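Long-range contacts in tricorn protease (Thermoplasma acidophilum, PDB 1K32), which acts as a serine protease of protein degradation, probably cutting proteasome products into smaller peptides, with beta propellers that appear to gate substrate passage: residues 662-667 and 687-692; 354-359 and 666-671; 14-19 and 697-702. All coordinates share one frame; numbering follows the deposited sequence.

Contact 1 (662-667 and 687-692)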
loop_
_atom_site.group_PDB
_atom_site.type_symbol
_atom_site.label_atom_id
_atom_site.label_comp_id
_atom_site.label_asym_id
_atom_site.label_seq_id
_atom_site.Cartn_x
_atom_site.Cartn_y
_atom_site.Cartn_z
ATOM N N GLN A 662 46.894 24.818 25.789
ATOM C CA GLN A 662 45.705 24.333 26.501
ATOM C C GLN A 662 45.777 22.832 26.778
ATOM O O GLN A 662 45.343 22.375 27.845
ATOM C CB GLN A 662 44.437 24.653 25.706
ATOM C CG GLN A 662 43.106 24.363 26.432
ATOM C CD GLN A 662 42.693 22.893 26.393
ATOM O OE1 GLN A 662 43.100 22.141 25.497
ATOM N NE2 GLN A 662 41.864 22.479 27.362
ATOM N N MET A 663 46.350 22.076 25.836
ATOM C CA MET A 663 46.468 20.616 25.972
ATOM C C MET A 663 47.533 20.189 26.981
ATOM O O MET A 663 47.327 19.254 27.742
ATOM C CB MET A 663 46.750 19.981 24.602
ATOM C CG MET A 663 45.572 20.073 23.650
ATOM S SD MET A 663 45.994 19.816 21.899
ATOM C CE MET A 663 45.988 18.007 21.811
ATOM N N TYR A 664 48.679 20.863 26.979
ATOM C CA TYR A 664 49.722 20.531 27.946
ATOM C C TYR A 664 49.158 20.817 29.339
ATOM O O TYR A 664 49.258 19.989 30.243
ATOM C CB TYR A 664 50.969 21.388 27.716
ATOM C CG TYR A 664 51.959 21.264 28.847
ATOM C CD1 TYR A 664 52.744 20.115 28.983
ATOM C CD2 TYR A 664 52.031 22.249 29.851
ATOM C CE1 TYR A 664 53.577 19.935 30.096
ATOM C CE2 TYR A 664 52.856 22.077 30.970
ATOM C CZ TYR A 664 53.624 20.917 31.086
ATOM O OH TYR A 664 54.416 20.715 32.191
ATOM N N ASP A 665 48.568 21.999 29.507
ATOM C CA ASP A 665 47.975 22.369 30.788
ATOM C C ASP A 665 46.959 21.308 31.254
ATOM O O ASP A 665 47.014 20.858 32.396
ATOM C CB ASP A 665 47.305 23.742 30.688
ATOM C CG ASP A 665 48.288 24.890 30.859
ATOM O OD1 ASP A 665 47.867 26.042 30.656
ATOM O OD2 ASP A 665 49.471 24.650 31.204
ATOM N N GLU A 666 46.055 20.890 30.372
ATOM C CA GLU A 666 45.063 19.875 30.752
ATOM C C GLU A 666 45.708 18.521 31.062
ATOM O O GLU A 666 45.297 17.832 32.001
ATOM C CB GLU A 666 43.997 19.702 29.658
ATOM C CG GLU A 666 42.843 18.809 30.095
ATOM C CD GLU A 666 41.534 19.075 29.357
ATOM O OE1 GLU A 666 40.461 18.843 29.965
ATOM O OE2 GLU A 666 41.572 19.499 28.177
ATOM N N ALA A 667 46.714 18.139 30.274
ATOM C CA ALA A 667 47.412 16.868 30.488
ATOM C C ALA A 667 48.087 16.894 31.859
ATOM O O ALA A 667 48.049 15.924 32.602
ATOM C CB ALA A 667 48.462 16.649 29.399
ATOM N N ARG A 687 56.544 20.560 40.861
ATOM C CA ARG A 687 57.959 20.427 40.578
ATOM C C ARG A 687 58.245 20.274 39.075
ATOM O O ARG A 687 59.286 20.711 38.580
ATOM C CB ARG A 687 58.481 19.207 41.329
ATOM C CG ARG A 687 59.973 19.031 41.354
ATOM C CD ARG A 687 60.292 17.714 42.042
ATOM N NE ARG A 687 60.078 16.580 41.145
ATOM C CZ ARG A 687 59.631 15.387 41.524
ATOM N NH1 ARG A 687 59.482 14.428 40.626
ATOM N NH2 ARG A 687 59.309 15.156 42.788
ATOM N N ILE A 688 57.314 19.677 38.344
ATOM C CA ILE A 688 57.540 19.442 36.922
ATOM C C ILE A 688 56.863 20.396 35.945
ATOM O O ILE A 688 57.238 20.433 34.770
ATOM C CB ILE A 688 57.114 17.995 36.520
ATOM C CG1 ILE A 688 55.596 17.843 36.625
ATOM C CG2 ILE A 688 57.790 16.977 37.423
ATOM C CD1 ILE A 688 55.077 16.503 36.125
ATOM N N TYR A 689 55.879 21.161 36.415
ATOM C CA TYR A 689 55.148 22.054 35.533
ATOM C C TYR A 689 55.928 22.962 34.588
ATOM O O TYR A 689 55.746 22.878 33.367
ATOM C CB TYR A 689 54.160 22.927 36.319
ATOM C CG TYR A 689 53.338 23.820 35.408
ATOM C CD1 TYR A 689 53.738 25.127 35.125
ATOM C CD2 TYR A 689 52.213 23.325 34.752
ATOM C CE1 TYR A 689 53.043 25.915 34.200
ATOM C CE2 TYR A 689 51.511 24.099 33.833
ATOM C CZ TYR A 689 51.936 25.391 33.561
ATOM O OH TYR A 689 51.257 26.147 32.640
ATOM N N GLU A 690 56.782 23.831 35.134
ATOM C CA GLU A 690 57.512 24.794 34.297
ATOM C C GLU A 690 58.464 24.157 33.294
ATOM O O GLU A 690 58.468 24.495 32.122
ATOM C CB GLU A 690 58.299 25.789 35.165
ATOM C CG GLU A 690 58.973 26.884 34.340
ATOM C CD GLU A 690 59.967 27.713 35.129
ATOM O OE1 GLU A 690 60.625 28.588 34.519
ATOM O OE2 GLU A 690 60.092 27.492 36.354
ATOM N N LYS A 691 59.286 23.247 33.787
ATOM C CA LYS A 691 60.260 22.540 32.969
ATOM C C LYS A 691 59.664 22.062 31.639
ATOM O O LYS A 691 60.236 22.291 30.573
ATOM C CB LYS A 691 60.800 21.383 33.809
ATOM C CG LYS A 691 61.348 20.189 33.100
ATOM C CD LYS A 691 61.871 19.195 34.141
ATOM C CE LYS A 691 62.974 19.848 34.998
ATOM N NZ LYS A 691 63.714 18.901 35.859
ATOM N N TYR A 692 58.511 21.415 31.684
ATOM C CA TYR A 692 57.913 20.941 30.446
ATOM C C TYR A 692 57.061 21.991 29.751
ATOM O O TYR A 692 56.946 21.992 28.526
ATOM C CB TYR A 692 57.135 19.656 30.709
ATOM C CG TYR A 692 58.086 18.574 31.160
ATOM C CD1 TYR A 692 58.176 18.207 32.502
ATOM C CD2 TYR A 692 58.953 17.974 30.248
ATOM C CE1 TYR A 692 59.106 17.269 32.918
ATOM C CE2 TYR A 692 59.885 17.045 30.649
ATOM C CZ TYR A 692 59.963 16.691 31.979
ATOM O OH TYR A 692 60.899 15.766 32.369
#
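Tyr664 reaches from one helix to the other and hydrogen-bonds Tyr689, its OH donating a hydrogen bond to the backbone Tyr689 O at 2.8 Å, in the carbonyl plane and on a lone pair. The segments run nearly antiparallel, at 162°, but their axes stay 11.3 Å apart, a gap suited to a long, polar-tipped side chain. CG of Tyr664 stands anti to its own nitrogen (chi1 169°), which directs the ring across that gap. Here the packing is tight and buried: Tyr664 CE1 lies 3.6 Å from Tyr692 CB, and its other flank, CE2, meets CE2 of Tyr689 at 3.8 Å. The two rings are inclined obliquely, neither stacked nor edge-to-face.

The second bond lies on the looser side, where both partners are partly exposed. Tyr689 OH donates to Asp665 OD2 at 2.7 Å, meeting it on the syn side, with the oxygen at the edge of the ring. The short aspartate fits because the tyrosine covers most of the distance.

Tyr692 turns its own hydroxyl to Glu715, while its side chain touches Glu711 and Met712 of helix 702-714, which also receives Ile688. On another flank, Trp668 of helix 656-674 meets the Tyr689 ring edge-to-face, and Arg356, from the hairpin of strands 348-355 and 358-365, makes a cation-pi contact with it.

Contact 2 (354-359 and 666-671)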
loop_
_atom_site.group_PDB
_atom_site.type_symbol
_atom_site.label_atom_id
_atom_site.label_comp_id
_atom_site.label_asym_id
_atom_site.label_seq_id
_atom_site.Cartn_x
_atom_site.Cartn_y
_atom_site.Cartn_z
ATOM N N GLY A 354 35.846 25.262 30.662
ATOM C CA GLY A 354 36.929 24.765 31.476
ATOM C C GLY A 354 38.221 25.507 31.222
ATOM O O GLY A 354 38.550 25.854 30.086
ATOM N N THR A 355 38.944 25.757 32.305
ATOM C CA THR A 355 40.221 26.452 32.259
ATOM C C THR A 355 41.165 25.653 33.138
ATOM O O THR A 355 40.784 24.642 33.722
ATOM C CB THR A 355 40.122 27.880 32.842
ATOM O OG1 THR A 355 39.783 27.806 34.235
ATOM C CG2 THR A 355 39.052 28.679 32.128
ATOM N N ARG A 356 42.395 26.120 33.246
ATOM C CA ARG A 356 43.373 25.438 34.069
ATOM C C ARG A 356 42.925 25.435 35.540
ATOM O O ARG A 356 43.329 24.570 36.308
ATOM C CB ARG A 356 44.729 26.131 33.899
ATOM C CG ARG A 356 45.905 25.405 34.510
ATOM C CD ARG A 356 47.212 25.903 33.899
ATOM N NE ARG A 356 48.371 25.512 34.693
ATOM C CZ ARG A 356 48.699 26.077 35.849
ATOM N NH1 ARG A 356 49.769 25.657 36.513
ATOM N NH2 ARG A 356 47.961 27.071 36.332
ATOM N N GLU A 357 42.070 26.380 35.918
ATOM C CA GLU A 357 41.600 26.471 37.305
ATOM C C GLU A 357 40.421 25.557 37.632
ATOM O O GLU A 357 40.200 25.222 38.782
ATOM C CB GLU A 357 41.223 27.917 37.653
ATOM C CG GLU A 357 42.380 28.894 37.526
ATOM C CD GLU A 357 43.553 28.510 38.406
ATOM O OE1 GLU A 357 44.652 29.079 38.228
ATOM O OE2 GLU A 357 43.376 27.639 39.285
ATOM N N GLY A 358 39.663 25.160 36.617
ATOM C CA GLY A 358 38.522 24.293 36.860
ATOM C C GLY A 358 37.417 24.557 35.866
ATOM O O GLY A 358 37.657 25.170 34.834
ATOM N N ASP A 359 36.202 24.117 36.171
ATOM C CA ASP A 359 35.089 24.305 35.246
ATOM C C ASP A 359 34.126 25.359 35.763
ATOM O O ASP A 359 33.885 25.455 36.968
ATOM C CB ASP A 359 34.364 22.974 35.025
ATOM C CG ASP A 359 35.168 21.995 34.157
ATOM O OD1 ASP A 359 34.907 20.781 34.253
ATOM O OD2 ASP A 359 36.046 22.429 33.380
ATOM N N GLU A 666 46.055 20.890 30.372
ATOM C CA GLU A 666 45.063 19.875 30.752
ATOM C C GLU A 666 45.708 18.521 31.062
ATOM O O GLU A 666 45.297 17.832 32.001
ATOM C CB GLU A 666 43.997 19.702 29.658
ATOM C CG GLU A 666 42.843 18.809 30.095
ATOM C CD GLU A 666 41.534 19.075 29.357
ATOM O OE1 GLU A 666 40.461 18.843 29.965
ATOM O OE2 GLU A 666 41.572 19.499 28.177
ATOM N N ALA A 667 46.714 18.139 30.274
ATOM C CA ALA A 667 47.412 16.868 30.488
ATOM C C ALA A 667 48.087 16.894 31.859
ATOM O O ALA A 667 48.049 15.924 32.602
ATOM C CB ALA A 667 48.462 16.649 29.399
ATOM N N TRP A 668 48.707 18.023 32.175
ATOM C CA TRP A 668 49.388 18.214 33.454
ATOM C C TRP A 668 48.359 18.168 34.603
ATOM O O TRP A 668 48.578 17.500 35.610
ATOM C CB TRP A 668 50.121 19.566 33.423
ATOM C CG TRP A 668 50.726 19.993 34.721
ATOM C CD1 TRP A 668 51.952 19.659 35.204
ATOM C CD2 TRP A 668 50.106 20.809 35.717
ATOM N NE1 TRP A 668 52.143 20.215 36.452
ATOM C CE2 TRP A 668 51.022 20.928 36.789
ATOM C CE3 TRP A 668 48.863 21.456 35.809
ATOM C CZ2 TRP A 668 50.733 21.668 37.943
ATOM C CZ3 TRP A 668 48.575 22.188 36.954
ATOM C CH2 TRP A 668 49.510 22.288 38.009
ATOM N N LYS A 669 47.237 18.863 34.426
ATOM C CA LYS A 669 46.163 18.921 35.426
ATOM C C LYS A 669 45.499 17.558 35.648
ATOM O O LYS A 669 45.180 17.201 36.781
ATOM C CB LYS A 669 45.112 19.962 35.004
ATOM C CG LYS A 669 43.852 20.009 35.866
ATOM C CD LYS A 669 43.088 21.318 35.635
ATOM C CE LYS A 669 41.781 21.363 36.416
ATOM N NZ LYS A 669 41.975 21.016 37.848
ATOM N N LEU A 670 45.300 16.799 34.572
ATOM C CA LEU A 670 44.707 15.468 34.681
ATOM C C LEU A 670 45.675 14.551 35.431
ATOM O O LEU A 670 45.284 13.828 36.331
ATOM C CB LEU A 670 44.407 14.886 33.288
ATOM C CG LEU A 670 43.147 15.385 32.556
ATOM C CD1 LEU A 670 43.225 15.041 31.065
ATOM C CD2 LEU A 670 41.910 14.749 33.184
ATOM N N ALA A 671 46.945 14.595 35.062
ATOM C CA ALA A 671 47.945 13.770 35.714
ATOM C C ALA A 671 47.938 14.021 37.222
ATOM O O ALA A 671 48.002 13.083 38.009
ATOM C CB ALA A 671 49.321 14.069 35.141
#
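Arg356 and Gly358, which touch helix 656-674 through Trp668 and Lys669, belong to a type I turn from Thr355 to Gly358 that joins strands 348-355 and 358-365 as a tight hairpin and brings the CA of Arg356 within 6.7 Å of that of Glu666. Thr355 stiffens the turn: its OG1 accepts from Glu357 N at 3.2 Å, an ST turn. Gly358 adopts backbone angles that would jam a side chain against the preceding carbonyl, so glycine is needed there.

Arg356 stretches out from the turn, extended from CG to NE, and lays its NH1 3.7 Å from both CZ3 and CH2 of Trp668. The guanidinium and indole planes differ by just 14°, yet the approach is oblique. Trp668 is a broad surface whose NE1 is satisfied by Ser685 O. Lys669 offers its methylenes instead: CD comes within 3.3 Å of the backbone Arg356 O, while a bend at chi4 (50°) accompanies the turn of NZ to its salt-bridge partner Asp673, one helical turn along.

Arg356 also makes a cation-pi contact with Tyr689 and a long, weak ion pair with Asp665. An alanine here would lose the guanidinium and is likely to leave a gap beside Trp668, with Tyr689 lacking its cationic partner.

This blade of the seven-bladed propeller therefore meets the C1 helix without hydrogen bonds between the two segments, whose direct touches are guanidinium on indole and methylenes on a carbonyl oxygen. The wider join is also ionic, since Glu666 of the same helix pairs with Arg337 and Arg339.

Contact 3 (14-19 and 697-702)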
loop_
_atom_site.group_PDB
_atom_site.type_symbol
_atom_site.label_atom_id
_atom_site.label_comp_id
_atom_site.label_asym_id
_atom_site.label_seq_id
_atom_site.Cartn_x
_atom_site.Cartn_y
_atom_site.Cartn_z
ATOM N N PRO A 14 62.628 28.721 18.324
ATOM C CA PRO A 14 63.383 27.501 18.036
ATOM C C PRO A 14 62.489 26.274 17.920
ATOM O O PRO A 14 61.319 26.311 18.298
ATOM C CB PRO A 14 64.352 27.412 19.215
ATOM C CG PRO A 14 63.543 27.970 20.338
ATOM C CD PRO A 14 62.829 29.156 19.720
ATOM N N ASN A 15 63.049 25.190 17.393
ATOM C CA ASN A 15 62.309 23.944 17.232
ATOM C C ASN A 15 62.716 22.883 18.262
ATOM O O ASN A 15 63.776 22.971 18.883
ATOM C CB ASN A 15 62.534 23.369 15.829
ATOM C CG ASN A 15 61.893 24.204 14.734
ATOM O OD1 ASN A 15 62.547 25.041 14.109
ATOM N ND2 ASN A 15 60.604 23.977 14.494
ATOM N N LEU A 16 61.864 21.881 18.438
ATOM C CA LEU A 16 62.156 20.784 19.347
ATOM C C LEU A 16 62.942 19.777 18.490
ATOM O O LEU A 16 62.404 19.214 17.541
ATOM C CB LEU A 16 60.855 20.151 19.851
ATOM C CG LEU A 16 60.954 19.076 20.936
ATOM C CD1 LEU A 16 61.243 19.732 22.286
ATOM C CD2 LEU A 16 59.643 18.292 21.002
ATOM N N LEU A 17 64.214 19.563 18.810
ATOM C CA LEU A 17 65.039 18.644 18.030
ATOM C C LEU A 17 65.127 17.297 18.738
ATOM O O LEU A 17 65.308 17.248 19.954
ATOM C CB LEU A 17 66.436 19.241 17.836
ATOM C CG LEU A 17 66.480 20.687 17.316
ATOM C CD1 LEU A 17 67.915 21.049 16.977
ATOM C CD2 LEU A 17 65.585 20.845 16.074
ATOM N N LEU A 18 65.023 16.205 17.984
ATOM C CA LEU A 18 65.058 14.888 18.609
ATOM C C LEU A 18 65.721 13.768 17.818
ATOM O O LEU A 18 66.060 13.911 16.641
ATOM C CB LEU A 18 63.623 14.438 18.911
ATOM C CG LEU A 18 62.617 15.490 19.366
ATOM C CD1 LEU A 18 61.382 15.397 18.485
ATOM C CD2 LEU A 18 62.270 15.288 20.827
ATOM N N ASN A 19 65.892 12.652 18.514
ATOM C CA ASN A 19 66.424 11.407 17.969
ATOM C C ASN A 19 67.469 11.559 16.868
ATOM O O ASN A 19 67.185 11.389 15.694
ATOM C CB ASN A 19 65.237 10.566 17.493
ATOM C CG ASN A 19 64.212 10.331 18.613
ATOM O OD1 ASN A 19 63.095 9.874 18.379
ATOM N ND2 ASN A 19 64.607 10.640 19.839
ATOM N N PRO A 697 56.311 25.787 23.631
ATOM C CA PRO A 697 56.428 26.693 22.477
ATOM C C PRO A 697 57.376 26.203 21.367
ATOM O O PRO A 697 57.323 26.691 20.238
ATOM C CB PRO A 697 56.866 28.021 23.112
ATOM C CG PRO A 697 57.546 27.596 24.393
ATOM C CD PRO A 697 56.686 26.465 24.887
ATOM N N LEU A 698 58.229 25.232 21.681
ATOM C CA LEU A 698 59.149 24.683 20.679
ATOM C C LEU A 698 58.410 23.676 19.783
ATOM O O LEU A 698 58.875 23.345 18.702
ATOM C CB LEU A 698 60.326 23.956 21.338
ATOM C CG LEU A 698 61.139 24.617 22.451
ATOM C CD1 LEU A 698 62.329 23.730 22.791
ATOM C CD2 LEU A 698 61.628 25.980 22.018
ATOM N N CYS A 699 57.259 23.191 20.246
ATOM C CA CYS A 699 56.476 22.211 19.498
ATOM C C CYS A 699 55.688 22.818 18.351
ATOM O O CYS A 699 55.014 23.832 18.508
ATOM C CB CYS A 699 55.512 21.485 20.437
ATOM S SG CYS A 699 56.322 20.570 21.748
ATOM N N LYS A 700 55.781 22.183 17.194
ATOM C CA LYS A 700 55.072 22.644 16.011
ATOM C C LYS A 700 54.097 21.588 15.512
ATOM O O LYS A 700 53.173 21.899 14.776
ATOM C CB LYS A 700 56.056 22.977 14.895
ATOM C CG LYS A 700 56.436 24.439 14.808
ATOM C CD LYS A 700 57.145 24.928 16.047
ATOM C CE LYS A 700 57.553 26.382 15.883
ATOM N NZ LYS A 700 58.173 26.922 17.131
ATOM N N THR A 701 54.312 20.338 15.904
ATOM C CA THR A 701 53.426 19.260 15.475
ATOM C C THR A 701 52.889 18.476 16.668
ATOM O O THR A 701 53.435 18.546 17.788
ATOM C CB THR A 701 54.145 18.282 14.505
ATOM O OG1 THR A 701 55.158 17.557 15.217
ATOM C CG2 THR A 701 54.786 19.056 13.347
ATOM N N ARG A 702 51.821 17.724 16.430
ATOM C CA ARG A 702 51.218 16.940 17.498
ATOM C C ARG A 702 52.217 15.945 18.061
ATOM O O ARG A 702 52.158 15.620 19.234
ATOM C CB ARG A 702 49.976 16.200 17.013
ATOM C CG ARG A 702 49.291 15.363 18.101
ATOM C CD ARG A 702 48.695 16.248 19.201
ATOM N NE ARG A 702 48.123 15.460 20.291
ATOM C CZ ARG A 702 48.844 14.798 21.198
ATOM N NH1 ARG A 702 48.246 14.102 22.153
ATOM N NH2 ARG A 702 50.170 14.853 21.165
HETATM O O HOH W 1 59.786 21.825 16.320
#
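Leu698 places its CG anti to the carbonyl carbon (chi1 -50°), which with chi2 near 180° carries CD2 to the Pro14 ring; Leu16, with CG anti to its nitrogen instead (chi1 -174°), runs roughly at right angles to Leu698. The two leucines meet at their bases, CB to CB at 4.1 Å, and Leu16 CD2 continues to Cys699 SG at 4.1 Å. Leucine and cysteine suit this side, where Leu16 and Cys699 are buried and both also touch Asp704 of helix 702-714. Pro14 CG and Leu698 CD2 are modelled 3.2 Å apart, tighter than usual carbon contact, so that the exact fit of this pair is doubtful.

The chain of 14-19 leads into strand 18-23, an edge strand of the first four-stranded blade of the six-bladed propeller, whereas 697-702 connects two helices of the C1 region. Thr701 caps the second of these at its N-cap position, and Asp704 OD1 accepts from Thr701 N, a pattern consistent with a capping box.

Polar atoms bind the two chains more lightly. Leu16 N makes a weak, strongly bent bond to Leu698 O (3.3 Å, 122°). The same N-H also meets a water at 3.0 Å, which shares it. That water accepts from Asn15 ND2 at 2.9 Å as well and lies 3.0 Å from Leu698 O, to which it can donate, though other acceptors compete for its protons. The Asn15 amide is gripped further by Glu286 O at ND2 and Leu285 N at OD1; an asparagine, with a donor and an acceptor on one short group, serves both. Lys700, bent at chi2, crosses the Asn15 side chain at about a right angle, CD near ND2, and its NZ makes weak bonds to Pro14 O, at 3.4 Å, and Pro697 O.

How the contacts relate
Along the chain, contact 3 spans the widest interval, from the start of the six-bladed propeller to 697-702, and contacts 1 and 2 both fall within it. Contacts 1 and 2 share Glu666 and Ala667 on helix 656-674, and their centres are about 10 Å apart, with Arg356 and Trp668 of contact 2 packing on Tyr689 of contact 1. The centre of contact 3 lies about 15 Å from that of contact 1, which it touches through Arg702 on Met663, and about 23 Å from that of contact 2. The C1 region lies between the two propellers, meeting one through helix 656-674 in contact 2 and the other through the 697-702 loop in contact 3, while contact 1 ties helices 656-674 and 678-693 together.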